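Side-chain contacts in hemerythrin HHE cation binding domain protein (Mycobacterium kansasii, PDB 6TYJ), which binds a cluster of metal ions, zinc in this crystal, inside a helical bundle and probably belongs to the hemerythrin-like non-haem iron proteins: residues F55-D60 and E148-S153; E18-I23 and E117-M122; L61-L66 and A78-V83. All coordinates share one frame; numbering follows the deposited sequence.

Contact 1: residues F55-D60 and E148-S153. With ZN (zinc ion), chain B; ZN (zinc ion), chain D.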
# COMPACT_ATOMS: atom_id res chain seq x y z
N PHE A 55 1.59 -3.48 -1.16
CA PHE A 55 1.01 -4.74 -0.70
C PHE A 55 1.83 -5.92 -1.19
O PHE A 55 1.92 -6.93 -0.48
CB PHE A 55 -0.45 -4.87 -1.15
CG PHE A 55 -1.40 -4.06 -0.30
CD1 PHE A 55 -0.92 -3.19 0.67
CD2 PHE A 55 -2.77 -4.21 -0.45
CE1 PHE A 55 -1.80 -2.44 1.47
CE2 PHE A 55 -3.64 -3.48 0.33
CZ PHE A 55 -3.16 -2.60 1.29
N ARG A 56 2.42 -5.82 -2.38
CA ARG A 56 3.23 -6.94 -2.89
C ARG A 56 4.50 -7.13 -2.08
O ARG A 56 4.87 -8.27 -1.77
CB ARG A 56 3.56 -6.72 -4.36
CG ARG A 56 2.41 -6.97 -5.30
CD ARG A 56 2.87 -6.93 -6.74
NE ARG A 56 1.73 -6.82 -7.63
CZ ARG A 56 1.16 -7.86 -8.24
NH1 ARG A 56 1.65 -9.08 -8.05
NH2 ARG A 56 0.13 -7.67 -9.04
N ILE A 57 5.22 -6.04 -1.77
CA ILE A 57 6.41 -6.27 -0.97
C ILE A 57 6.04 -6.76 0.42
O ILE A 57 6.78 -7.60 0.97
CB ILE A 57 7.37 -5.06 -0.91
CG1 ILE A 57 6.80 -3.89 -0.11
CG2 ILE A 57 7.79 -4.62 -2.32
CD1 ILE A 57 7.84 -2.81 0.10
N GLU A 58 4.90 -6.34 0.98
CA GLU A 58 4.47 -6.88 2.27
C GLU A 58 4.15 -8.37 2.13
O GLU A 58 4.66 -9.20 2.90
CB GLU A 58 3.29 -6.03 2.82
CG GLU A 58 3.76 -4.72 3.41
CD GLU A 58 2.64 -3.86 3.88
OE1 GLU A 58 1.50 -4.11 3.50
OE2 GLU A 58 2.94 -2.92 4.63
N ASP A 59 3.37 -8.75 1.10
CA ASP A 59 2.94 -10.13 0.99
C ASP A 59 4.08 -11.05 0.55
O ASP A 59 4.09 -12.22 0.93
CB ASP A 59 1.80 -10.26 -0.02
CG ASP A 59 0.48 -9.74 0.52
OD1 ASP A 59 0.32 -9.69 1.77
OD2 ASP A 59 -0.39 -9.43 -0.31
N ASP A 60 5.02 -10.54 -0.25
CA ASP A 60 6.03 -11.41 -0.88
C ASP A 60 7.32 -11.50 -0.09
O ASP A 60 8.05 -12.50 -0.23
CB ASP A 60 6.35 -10.89 -2.28
CG ASP A 60 5.15 -10.90 -3.22
OD1 ASP A 60 4.10 -11.50 -2.89
OD2 ASP A 60 5.27 -10.34 -4.32
N GLU A 148 11.44 -1.32 -6.67
CA GLU A 148 11.75 -0.77 -7.99
C GLU A 148 11.27 -1.70 -9.10
O GLU A 148 10.66 -1.27 -10.09
CB GLU A 148 13.26 -0.53 -8.11
CG GLU A 148 13.70 -0.20 -9.52
CD GLU A 148 13.89 1.29 -9.76
OE1 GLU A 148 14.07 2.04 -8.78
OE2 GLU A 148 13.84 1.71 -10.93
N GLN A 149 11.55 -3.00 -8.96
CA GLN A 149 11.07 -3.95 -9.96
C GLN A 149 9.54 -3.94 -10.05
O GLN A 149 8.97 -3.91 -11.15
CB GLN A 149 11.57 -5.34 -9.60
CG GLN A 149 10.98 -6.45 -10.44
CD GLN A 149 11.15 -7.78 -9.73
OE1 GLN A 149 12.24 -8.09 -9.24
NE2 GLN A 149 10.08 -8.53 -9.62
N TYR A 150 8.86 -3.95 -8.90
CA TYR A 150 7.40 -3.96 -8.93
C TYR A 150 6.85 -2.64 -9.47
O TYR A 150 5.80 -2.63 -10.14
CB TYR A 150 6.84 -4.21 -7.53
CG TYR A 150 7.00 -5.62 -7.00
CD1 TYR A 150 7.34 -6.67 -7.83
CD2 TYR A 150 6.73 -5.87 -5.66
CE1 TYR A 150 7.47 -7.95 -7.32
CE2 TYR A 150 6.84 -7.15 -5.14
CZ TYR A 150 7.22 -8.17 -5.98
OH TYR A 150 7.36 -9.46 -5.47
N ARG A 151 7.51 -1.53 -9.20
CA ARG A 151 7.02 -0.29 -9.78
C ARG A 151 7.14 -0.31 -11.30
O ARG A 151 6.24 0.17 -12.00
CB ARG A 151 7.75 0.92 -9.19
CG ARG A 151 7.07 2.23 -9.60
CD ARG A 151 7.71 3.47 -8.99
NE ARG A 151 7.55 3.60 -7.54
CZ ARG A 151 8.50 3.37 -6.64
NH1 ARG A 151 9.72 2.97 -7.02
NH2 ARG A 151 8.23 3.55 -5.35
N GLY A 152 8.22 -0.89 -11.82
CA GLY A 152 8.35 -1.04 -13.27
C GLY A 152 7.22 -1.85 -13.87
O GLY A 152 6.64 -1.47 -14.89
N SER A 153 6.90 -3.00 -13.26
CA SER A 153 5.82 -3.81 -13.82
C SER A 153 4.46 -3.17 -13.60
O SER A 153 3.59 -3.28 -14.48
CB SER A 153 5.88 -5.24 -13.26
OG SER A 153 5.82 -5.27 -11.85
ZN ZN B . 2.04 -1.25 4.94
ZN ZN D . -2.01 -8.86 0.63
O HOH W 1 -2.99 -10.31 1.41
O HOH W 2 -3.08 -8.18 -0.91

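Contact 2: residues E18-I23 and E117-M122. With ZN (zinc ion), chain B.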
# COMPACT_ATOMS: atom_id res chain seq x y z
N GLU A 18 8.93 4.42 5.60
CA GLU A 18 9.11 5.49 4.63
C GLU A 18 8.08 5.38 3.51
O GLU A 18 7.60 6.40 3.00
CB GLU A 18 10.53 5.45 4.06
CG GLU A 18 11.58 5.89 5.05
CD GLU A 18 13.00 5.73 4.54
OE1 GLU A 18 13.19 5.78 3.31
OE2 GLU A 18 13.91 5.54 5.37
N HIS A 19 7.70 4.16 3.14
CA HIS A 19 6.71 4.05 2.07
C HIS A 19 5.31 4.40 2.56
O HIS A 19 4.51 4.95 1.78
CB HIS A 19 6.75 2.65 1.45
CG HIS A 19 6.19 2.63 0.06
ND1 HIS A 19 5.37 1.62 -0.40
CD2 HIS A 19 6.33 3.51 -0.96
CE1 HIS A 19 5.03 1.88 -1.65
NE2 HIS A 19 5.60 3.02 -2.01
N HIS A 20 5.00 4.13 3.83
CA HIS A 20 3.73 4.59 4.40
C HIS A 20 3.63 6.11 4.33
O HIS A 20 2.55 6.65 4.06
CB HIS A 20 3.55 4.13 5.85
CG HIS A 20 3.23 2.67 6.01
ND1 HIS A 20 3.45 1.99 7.20
CD2 HIS A 20 2.68 1.76 5.16
CE1 HIS A 20 3.10 0.72 7.06
NE2 HIS A 20 2.60 0.57 5.84
N VAL A 21 4.75 6.81 4.59
CA VAL A 21 4.77 8.28 4.50
C VAL A 21 4.46 8.73 3.08
O VAL A 21 3.70 9.70 2.88
CB VAL A 21 6.13 8.83 4.97
CG1 VAL A 21 6.27 10.28 4.57
CG2 VAL A 21 6.30 8.63 6.46
N VAL A 22 5.05 8.06 2.09
CA VAL A 22 4.77 8.35 0.69
C VAL A 22 3.29 8.20 0.39
O VAL A 22 2.67 9.06 -0.24
CB VAL A 22 5.61 7.43 -0.23
CG1 VAL A 22 5.02 7.42 -1.65
CG2 VAL A 22 7.06 7.88 -0.25
N ILE A 23 2.72 7.07 0.81
CA ILE A 23 1.32 6.77 0.51
C ILE A 23 0.41 7.79 1.19
O ILE A 23 -0.53 8.31 0.56
CB ILE A 23 1.00 5.33 0.94
CG1 ILE A 23 1.66 4.37 -0.06
CG2 ILE A 23 -0.53 5.13 1.04
CD1 ILE A 23 1.75 2.94 0.46
N GLU A 117 -2.40 0.30 11.95
CA GLU A 117 -2.48 -1.01 12.59
C GLU A 117 -1.18 -1.78 12.41
O GLU A 117 -0.71 -2.45 13.34
CB GLU A 117 -3.66 -1.82 12.03
CG GLU A 117 -3.92 -3.18 12.76
CD GLU A 117 -3.19 -4.39 12.15
OE1 GLU A 117 -2.99 -4.45 10.91
OE2 GLU A 117 -2.81 -5.30 12.93
N GLU A 118 -0.58 -1.68 11.23
CA GLU A 118 0.70 -2.34 10.99
C GLU A 118 1.80 -1.76 11.86
O GLU A 118 2.62 -2.50 12.42
CB GLU A 118 1.05 -2.22 9.51
CG GLU A 118 2.23 -3.09 9.10
CD GLU A 118 2.60 -2.88 7.65
OE1 GLU A 118 3.51 -3.61 7.18
OE2 GLU A 118 1.97 -1.99 7.02
N GLU A 119 1.86 -0.43 11.98
CA GLU A 119 2.92 0.15 12.79
C GLU A 119 2.70 -0.04 14.29
O GLU A 119 3.66 0.11 15.06
CB GLU A 119 3.07 1.64 12.43
CG GLU A 119 3.62 1.81 11.02
CD GLU A 119 3.75 3.24 10.58
OE1 GLU A 119 3.44 4.13 11.41
OE2 GLU A 119 4.18 3.48 9.43
N ARG A 120 1.50 -0.43 14.70
CA ARG A 120 1.25 -0.83 16.09
C ARG A 120 1.71 -2.26 16.37
O ARG A 120 2.34 -2.54 17.40
CB ARG A 120 -0.24 -0.69 16.41
CG ARG A 120 -0.60 -1.24 17.79
CD ARG A 120 -2.08 -1.07 18.15
NE ARG A 120 -2.93 -2.15 17.65
CZ ARG A 120 -3.93 -1.98 16.79
NH1 ARG A 120 -4.21 -0.76 16.33
NH2 ARG A 120 -4.65 -3.01 16.39
N ASP A 121 1.36 -3.19 15.47
CA ASP A 121 1.40 -4.62 15.72
C ASP A 121 2.57 -5.33 15.05
O ASP A 121 3.01 -6.36 15.56
CB ASP A 121 0.12 -5.29 15.19
CG ASP A 121 -1.11 -4.96 16.00
OD1 ASP A 121 -0.98 -4.38 17.09
OD2 ASP A 121 -2.22 -5.29 15.52
N MET A 122 3.06 -4.82 13.92
CA MET A 122 3.91 -5.62 13.04
C MET A 122 5.23 -4.95 12.66
O MET A 122 6.06 -5.61 12.02
CB MET A 122 3.15 -6.00 11.75
CG MET A 122 2.03 -7.01 11.97
SD MET A 122 2.66 -8.66 12.35
CE MET A 122 2.90 -9.25 10.68
ZN ZN B . 2.04 -1.25 4.94

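Contact 3: residues L61-L66 and A78-V83. With ZN (zinc ion), chain D.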
# COMPACT_ATOMS: atom_id res chain seq x y z
N LEU A 61 7.64 -10.48 0.71
CA LEU A 61 8.91 -10.44 1.43
C LEU A 61 8.72 -10.22 2.92
O LEU A 61 9.26 -10.99 3.73
CB LEU A 61 9.82 -9.36 0.84
CG LEU A 61 10.39 -9.72 -0.53
CD1 LEU A 61 11.07 -8.58 -1.25
CD2 LEU A 61 11.37 -10.87 -0.35
N TYR A 62 7.98 -9.19 3.32
CA TYR A 62 8.02 -8.82 4.74
C TYR A 62 7.19 -9.77 5.60
O TYR A 62 7.68 -10.30 6.61
CB TYR A 62 7.50 -7.39 4.90
CG TYR A 62 7.63 -6.89 6.34
CD1 TYR A 62 8.88 -6.69 6.91
CD2 TYR A 62 6.50 -6.64 7.12
CE1 TYR A 62 9.00 -6.23 8.21
CE2 TYR A 62 6.61 -6.19 8.45
CZ TYR A 62 7.86 -5.99 8.97
OH TYR A 62 8.02 -5.54 10.27
N TYR A 63 5.92 -9.97 5.25
CA TYR A 63 5.10 -10.85 6.07
C TYR A 63 5.63 -12.29 6.10
O TYR A 63 5.53 -12.91 7.17
CB TYR A 63 3.64 -10.78 5.59
CG TYR A 63 2.92 -9.49 5.90
CD1 TYR A 63 3.37 -8.67 6.91
CD2 TYR A 63 1.80 -9.09 5.16
CE1 TYR A 63 2.71 -7.47 7.22
CE2 TYR A 63 1.15 -7.90 5.47
CZ TYR A 63 1.63 -7.10 6.49
OH TYR A 63 1.01 -5.90 6.85
N PRO A 64 6.22 -12.86 5.02
CA PRO A 64 6.78 -14.22 5.16
C PRO A 64 7.89 -14.29 6.19
O PRO A 64 8.00 -15.30 6.91
CB PRO A 64 7.26 -14.53 3.73
CG PRO A 64 6.25 -13.79 2.87
CD PRO A 64 6.06 -12.47 3.60
N ALA A 65 8.72 -13.25 6.28
CA ALA A 65 9.78 -13.19 7.29
C ALA A 65 9.20 -13.17 8.69
O ALA A 65 9.87 -13.59 9.66
CB ALA A 65 10.65 -11.96 7.07
N LEU A 66 7.98 -12.69 8.83
CA LEU A 66 7.30 -12.57 10.10
C LEU A 66 6.29 -13.70 10.32
O LEU A 66 5.43 -13.58 11.20
CB LEU A 66 6.60 -11.21 10.20
CG LEU A 66 7.46 -10.06 10.74
CD1 LEU A 66 8.68 -9.76 9.87
CD2 LEU A 66 6.62 -8.81 10.97
N ALA A 78 -5.95 -10.07 6.15
CA ALA A 78 -7.34 -9.62 6.13
C ALA A 78 -7.44 -8.10 6.02
O ALA A 78 -8.36 -7.59 5.36
CB ALA A 78 -8.08 -10.13 7.38
N GLU A 79 -6.52 -7.34 6.63
CA GLU A 79 -6.53 -5.88 6.46
C GLU A 79 -6.23 -5.48 5.02
O GLU A 79 -6.74 -4.46 4.53
CB GLU A 79 -5.51 -5.23 7.41
CG GLU A 79 -5.90 -5.19 8.88
CD GLU A 79 -6.85 -4.06 9.21
OE1 GLU A 79 -7.46 -4.09 10.31
OE2 GLU A 79 -7.00 -3.16 8.36
N HIS A 80 -5.37 -6.22 4.32
CA HIS A 80 -5.21 -5.95 2.90
C HIS A 80 -6.54 -6.12 2.17
O HIS A 80 -6.89 -5.29 1.33
CB HIS A 80 -4.18 -6.89 2.29
CG HIS A 80 -2.77 -6.49 2.54
ND1 HIS A 80 -1.71 -7.17 1.98
CD2 HIS A 80 -2.22 -5.52 3.31
CE1 HIS A 80 -0.58 -6.62 2.37
NE2 HIS A 80 -0.86 -5.62 3.18
N ARG A 81 -7.28 -7.18 2.49
CA ARG A 81 -8.60 -7.37 1.87
C ARG A 81 -9.50 -6.18 2.15
O ARG A 81 -10.31 -5.81 1.30
CB ARG A 81 -9.27 -8.63 2.40
CG ARG A 81 -8.54 -9.88 2.05
CD ARG A 81 -9.43 -11.12 2.18
NE ARG A 81 -8.62 -12.32 2.03
CZ ARG A 81 -8.31 -12.85 0.86
NH1 ARG A 81 -7.56 -13.94 0.80
NH2 ARG A 81 -8.76 -12.29 -0.26
N GLN A 82 -9.44 -5.64 3.37
CA GLN A 82 -10.24 -4.48 3.72
C GLN A 82 -9.96 -3.33 2.77
O GLN A 82 -10.87 -2.65 2.28
CB GLN A 82 -9.94 -4.05 5.15
CG GLN A 82 -10.52 -4.96 6.26
CD GLN A 82 -12.04 -4.89 6.28
OE1 GLN A 82 -12.71 -5.33 5.34
NE2 GLN A 82 -12.60 -4.27 7.34
N VAL A 83 -8.68 -3.07 2.53
CA VAL A 83 -8.31 -1.96 1.65
C VAL A 83 -8.76 -2.24 0.22
O VAL A 83 -9.32 -1.36 -0.45
CB VAL A 83 -6.80 -1.71 1.76
CG1 VAL A 83 -6.37 -0.66 0.74
CG2 VAL A 83 -6.46 -1.24 3.15
ZN ZN D . -2.01 -8.86 0.63
O HOH W 2 -3.08 -8.18 -0.91
O HOH W 1 -2.99 -10.31 1.41

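Contact 1: residues F55-D60 and E148-S153
Tyr150 reaches from helix 133-161 to helix 38-65 and meets the adjacent Arg56 and Ile57 and, about a turn on, Asp60. Its CB leaves the backbone toward helix 38-65, and with CG anti to the carbonyl carbon (chi1 -72°) the ring is carried across to segment 55-60; the axes of the two segments approach to 10.7 Å. Along one side of the ring, CD2 lies 3.7 Å from Ile57 CG2, an apolar contact in which the methyl branch approaches obliquely. One atom further, CE2 of Tyr150 touches Arg56 CB at 3.4 Å. Arg56 then runs on over a ring face, its CD 4.2 Å from the centroid of the Tyr150 ring and only 13° off the normal, a CH-pi contact. The guanidinium itself does not lie flat on the ring: its plane is steeply tilted from that of the tyrosine, and NE of Arg56 is held in a salt bridge by Asp52. This packing joins helix 133-161 to the outside of the four-helix bundle of the hemerythrin HHE domain. The opposite flank of segment 55-60 looks into that bundle, where Glu58 OE2 binds one zinc ion at 1.9 Å and Asp59 OD2 binds another at 2.0 Å. At its far end Tyr150 OH donates to Asp60 OD2, 2.5 Å away, in a short bond of weak geometry. The carboxylate of Asp60 stands nearly perpendicular to the ring, with 84° between the planes, and its OD2 also lies 3.4 Å from Tyr150 CZ. Arg146, one turn earlier on helix 133-161, is a second hydrogen-bond partner of the Tyr150 hydroxyl.

Contact 2: residues E18-I23 and E117-M122
Glu118 and Glu119, adjacent on helix 100-121, address the two nitrogens of one imidazole, that of His20 on helix 12-32. Glu118 comes first. Its CG is anti to the backbone N (chi1 -170°) and the chain beyond is extended, which carries the carboxylate to the buried zinc ion; OE2 of Glu118 binds the metal at 2.2 Å. His20 NE2 binds the same ion at 2.1 Å. The 2.9 Å between His20 NE2 and Glu118 OE2 is thus the separation of two ligands sharing a metal and not a hydrogen bond, and the ring and carboxylate planes stand 68° apart.

Glu119 follows; with its CG anti to the carbonyl carbon and the chain extended, OE2 comes to the ND1 edge of the imidazole. His20 ND1 donates to Glu119 OE2 over 2.8 Å in a nearly straight bond, the angle at the hydrogen being 165°. The oxygen lies close to the ring plane, and ND1 meets it on the anti side, tilted out of the carboxylate plane. This second-shell bond resists rotation of the imidazole about its CB-CG bond and keeps NE2 directed at the metal; the carboxylate would probably also make His20 a more electron-rich ligand. His54, Glu58 and His114 complete the coordination. Histidines and carboxylates gathered from the helices of an antiparallel bundle around buried metal are characteristic of the hemerythrin HHE domain.

Contact 3: residues L61-L66 and A78-V83
Tyr63 and His80 meet across the bundle interior, the one near the C-terminal end of helix 38-65 and the other on helix 70-91. The close part of this contact is confined to the two rings: Tyr63 CE2 lies 3.8 Å from His80 CE1 and equally near NE2, while the backbones stay well apart, with the CA atoms of Tyr63 and His80 11.8 Å from each other. The rings meet obliquely, with planes inclined at 38° and centroids 5.6 Å apart. On its other side the imidazole is stacked with Phe55, and His77 meets Tyr63 edge-to-face, so aromatic packing extends beyond the pair.

Away from the rings the contact opens out. Arg81 and Gln82 lie on the exposed side of helix 70-91, and Pro64 is likewise exposed on helix 38-65. Toward the metal, His80 ND1 binds a zinc ion at 2.2 Å, whose shell is filled by Asp59 and two water molecules. NE2 of the same ring binds a different zinc ion, shared with Glu58 and His114. A histidine bridging two metals in this way belongs to the multinuclear zinc site inside this hemerythrin-like four-helix bundle.

Overall arrangement
From the N terminus, helix 12-32 supplies the first half of contact 2, and the loop this contact closes ends only on helix 100-121. Helix 38-65 then contributes to contact 1 and, immediately afterwards, to contact 3. Contact 3 closes the shortest loop, through the turn into helix 70-91, and nests inside the loops of both others. Contacts 1 and 2 cross, because contact 1 starts within the loop of contact 2 and ends beyond it. Contacts 2 and 3 each join one pair of bundle helices, whereas contact 1 packs helix 133-161 against helix 38-65. Glu58, within segment 55-60, shares zinc ions with His20 and Glu118 of contact 2 and with His80 of contact 3, linking the pairs.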